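Local coordinates for protein peroxisomal acyl-CoA oxidase 1A (Solanum lycopersicum, PDB 2FON) that probably oxidises fatty acyl-CoA thioesters in peroxisomal beta-oxidation, using a bound FAD cofactor, at residues 164-169 against 218-223. Sequence-based numbering, arbitrary orientation.
Sequences NVQGLE and YGVNGF
The carbonyl O of V165 accepts a hydrogen bond from L168 N (3.2 Å), closing a tight turn, and it also faces V220, whose CG2 lies 3.8 Å from V165 O. No hydrogen bond joins 164-169 to 218-223; the contact is van der Waals packing centred on the V220 side chain. With CG1 anti to its backbone N (chi1 169°), V220 turns that methyl to L168, where CG1 meets CD1 at 4.1 Å, the two side chains crossing at about a right angle. The other methyl, CG2, fits among V165 O, L168 CD1 and the amide of Q166. The bent Q166 side chain crosses V220 obliquely, its NE2 3.9 Å from V220 CG2. V220 also packs on Y208 and R210 of strand 204-213. R210 NH1 bonds to the carbonyls of Q166 and L168, fastening the loop to that strand, while V165 packs on the FAD-binding Q156. The contact thus lays the loop between strands 152-155 and 171-175 against strand 216-226, beside its antiparallel partner 204-213, in the beta domain characteristic of acyl-CoA dehydrogenases and oxidases.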
ATOM      1  N   ASN B 164     -16.437 -16.748   5.932  1.00 65.82           N
ATOM      2  CA  ASN B 164     -17.255 -17.939   5.965  1.00 65.02           C
ATOM      3  C   ASN B 164     -18.492 -17.749   6.846  1.00 66.20           C
ATOM      4  O   ASN B 164     -18.526 -18.246   8.033  1.00 65.87           O
ATOM      5  CB  ASN B 164     -16.425 -19.112   6.409  1.00 64.75           C
ATOM      6  CG  ASN B 164     -17.250 -20.370   6.641  1.00 63.49           C
ATOM      7  OD1 ASN B 164     -18.197 -20.624   5.947  1.00 64.34           O
ATOM      8  ND2 ASN B 164     -16.869 -21.156   7.629  1.00 62.13           N
ATOM      9  N   VAL B 165     -19.493 -17.053   6.257  1.00 65.65           N
ATOM     10  CA  VAL B 165     -20.757 -16.685   6.941  1.00 66.01           C
ATOM     11  C   VAL B 165     -21.463 -17.906   7.396  1.00 66.23           C
ATOM     12  O   VAL B 165     -22.056 -17.887   8.441  1.00 67.27           O
ATOM     13  CB  VAL B 165     -21.778 -15.888   6.074  1.00 65.95           C
ATOM     14  CG1 VAL B 165     -22.910 -15.520   6.911  1.00 66.86           C
ATOM     15  CG2 VAL B 165     -21.160 -14.584   5.517  1.00 67.30           C
ATOM     16  N   GLN B 166     -21.387 -18.993   6.631  1.00 67.03           N
ATOM     17  CA  GLN B 166     -22.164 -20.198   6.970  1.00 67.20           C
ATOM     18  C   GLN B 166     -21.675 -20.835   8.249  1.00 67.02           C
ATOM     19  O   GLN B 166     -22.325 -21.724   8.773  1.00 67.99           O
ATOM     20  CB  GLN B 166     -22.183 -21.216   5.835  1.00 67.17           C
ATOM     21  CG  GLN B 166     -23.551 -21.438   5.123  1.00 71.64           C
ATOM     22  CD  GLN B 166     -24.638 -20.332   5.387  1.00 77.01           C
ATOM     23  OE1 GLN B 166     -24.661 -19.284   4.696  1.00 76.53           O
ATOM     24  NE2 GLN B 166     -25.569 -20.598   6.367  1.00 75.37           N
ATOM     25  N   GLY B 167     -20.549 -20.364   8.766  1.00 66.41           N
ATOM     26  CA  GLY B 167     -19.951 -20.984   9.918  1.00 65.34           C
ATOM     27  C   GLY B 167     -20.018 -20.134  11.147  1.00 65.42           C
ATOM     28  O   GLY B 167     -19.284 -20.407  12.069  1.00 65.27           O
ATOM     29  N   LEU B 168     -20.863 -19.101  11.166  1.00 65.46           N
ATOM     30  CA  LEU B 168     -21.013 -18.260  12.370  1.00 66.91           C
ATOM     31  C   LEU B 168     -21.424 -19.102  13.578  1.00 67.08           C
ATOM     32  O   LEU B 168     -22.119 -20.127  13.452  1.00 66.57           O
ATOM     33  CB  LEU B 168     -22.095 -17.187  12.210  1.00 66.72           C
ATOM     34  CG  LEU B 168     -21.932 -16.128  11.126  1.00 71.97           C
ATOM     35  CD1 LEU B 168     -23.248 -15.424  10.874  1.00 74.89           C
ATOM     36  CD2 LEU B 168     -20.800 -15.097  11.341  1.00 73.59           C
ATOM     37  N   GLU B 169     -21.031 -18.647  14.760  1.00 67.29           N
ATOM     38  CA  GLU B 169     -21.306 -19.432  15.961  1.00 67.51           C
ATOM     39  C   GLU B 169     -22.434 -18.869  16.806  1.00 65.52           C
ATOM     40  O   GLU B 169     -22.946 -19.587  17.659  1.00 65.68           O
ATOM     41  CB  GLU B 169     -20.056 -19.590  16.847  1.00 67.46           C
ATOM     42  CG  GLU B 169     -18.809 -20.144  16.204  1.00 68.55           C
ATOM     43  CD  GLU B 169     -17.633 -20.160  17.217  1.00 70.18           C
ATOM     44  OE1 GLU B 169     -17.728 -20.882  18.255  1.00 72.53           O
ATOM     45  OE2 GLU B 169     -16.618 -19.446  16.967  1.00 74.16           O
ATOM     46  N   TYR B 218     -31.320 -24.822  11.187  1.00 71.13           N
ATOM     47  CA  TYR B 218     -31.851 -24.418   9.889  1.00 70.59           C
ATOM     48  C   TYR B 218     -30.965 -23.337   9.243  1.00 70.11           C
ATOM     49  O   TYR B 218     -31.356 -22.694   8.271  1.00 69.51           O
ATOM     50  CB  TYR B 218     -33.313 -23.942  10.015  1.00 70.45           C
ATOM     51  CG  TYR B 218     -34.279 -25.051  10.292  1.00 71.37           C
ATOM     52  CD1 TYR B 218     -34.694 -25.349  11.602  1.00 70.86           C
ATOM     53  CD2 TYR B 218     -34.768 -25.838   9.249  1.00 71.21           C
ATOM     54  CE1 TYR B 218     -35.573 -26.400  11.853  1.00 68.93           C
ATOM     55  CE2 TYR B 218     -35.643 -26.890   9.488  1.00 69.93           C
ATOM     56  CZ  TYR B 218     -36.048 -27.179  10.783  1.00 70.72           C
ATOM     57  OH  TYR B 218     -36.949 -28.252  10.986  1.00 72.48           O
ATOM     58  N   GLY B 219     -29.774 -23.134   9.792  1.00 69.92           N
ATOM     59  CA  GLY B 219     -28.830 -22.177   9.196  1.00 70.10           C
ATOM     60  C   GLY B 219     -29.005 -20.691   9.533  1.00 69.33           C
ATOM     61  O   GLY B 219     -29.883 -20.301  10.292  1.00 68.87           O
ATOM     62  N   VAL B 220     -28.168 -19.853   8.942  1.00 68.81           N
ATOM     63  CA  VAL B 220     -28.086 -18.473   9.379  1.00 68.48           C
ATOM     64  C   VAL B 220     -29.306 -17.563   9.026  1.00 68.31           C
ATOM     65  O   VAL B 220     -29.790 -17.576   7.903  1.00 66.56           O
ATOM     66  CB  VAL B 220     -26.786 -17.887   8.897  1.00 68.25           C
ATOM     67  CG1 VAL B 220     -26.785 -16.410   9.101  1.00 69.24           C
ATOM     68  CG2 VAL B 220     -25.624 -18.553   9.632  1.00 66.60           C
ATOM     69  N   ASN B 221     -29.814 -16.821  10.018  1.00 67.96           N
ATOM     70  CA  ASN B 221     -30.825 -15.813   9.746  1.00 67.82           C
ATOM     71  C   ASN B 221     -30.637 -14.503  10.449  1.00 67.25           C
ATOM     72  O   ASN B 221     -29.782 -14.358  11.298  1.00 67.29           O
ATOM     73  CB  ASN B 221     -32.181 -16.323  10.113  1.00 68.63           C
ATOM     74  CG  ASN B 221     -32.686 -17.322   9.147  1.00 69.96           C
ATOM     75  OD1 ASN B 221     -33.575 -17.041   8.351  1.00 71.48           O
ATOM     76  ND2 ASN B 221     -32.123 -18.513   9.203  1.00 72.55           N
ATOM     77  N   GLY B 222     -31.462 -13.533  10.086  1.00 67.28           N
ATOM     78  CA  GLY B 222     -31.311 -12.167  10.585  1.00 66.19           C
ATOM     79  C   GLY B 222     -32.312 -11.935  11.683  1.00 65.16           C
ATOM     80  O   GLY B 222     -33.472 -12.257  11.507  1.00 65.52           O
ATOM     81  N   PHE B 223     -31.870 -11.378  12.803  1.00 64.28           N
ATOM     82  CA  PHE B 223     -32.775 -11.038  13.879  1.00 64.65           C
ATOM     83  C   PHE B 223     -32.629  -9.588  14.269  1.00 65.64           C
ATOM     84  O   PHE B 223     -31.514  -9.074  14.391  1.00 66.82           O
ATOM     85  CB  PHE B 223     -32.489 -11.913  15.074  1.00 63.70           C
ATOM     86  CG  PHE B 223     -32.587 -13.356  14.766  1.00 62.94           C
ATOM     87  CD1 PHE B 223     -31.592 -13.991  14.041  1.00 64.93           C
ATOM     88  CD2 PHE B 223     -33.695 -14.083  15.160  1.00 62.26           C
ATOM     89  CE1 PHE B 223     -31.690 -15.336  13.744  1.00 66.59           C
ATOM     90  CE2 PHE B 223     -33.818 -15.429  14.879  1.00 62.57           C
ATOM     91  CZ  PHE B 223     -32.826 -16.065  14.169  1.00 65.35           C
TER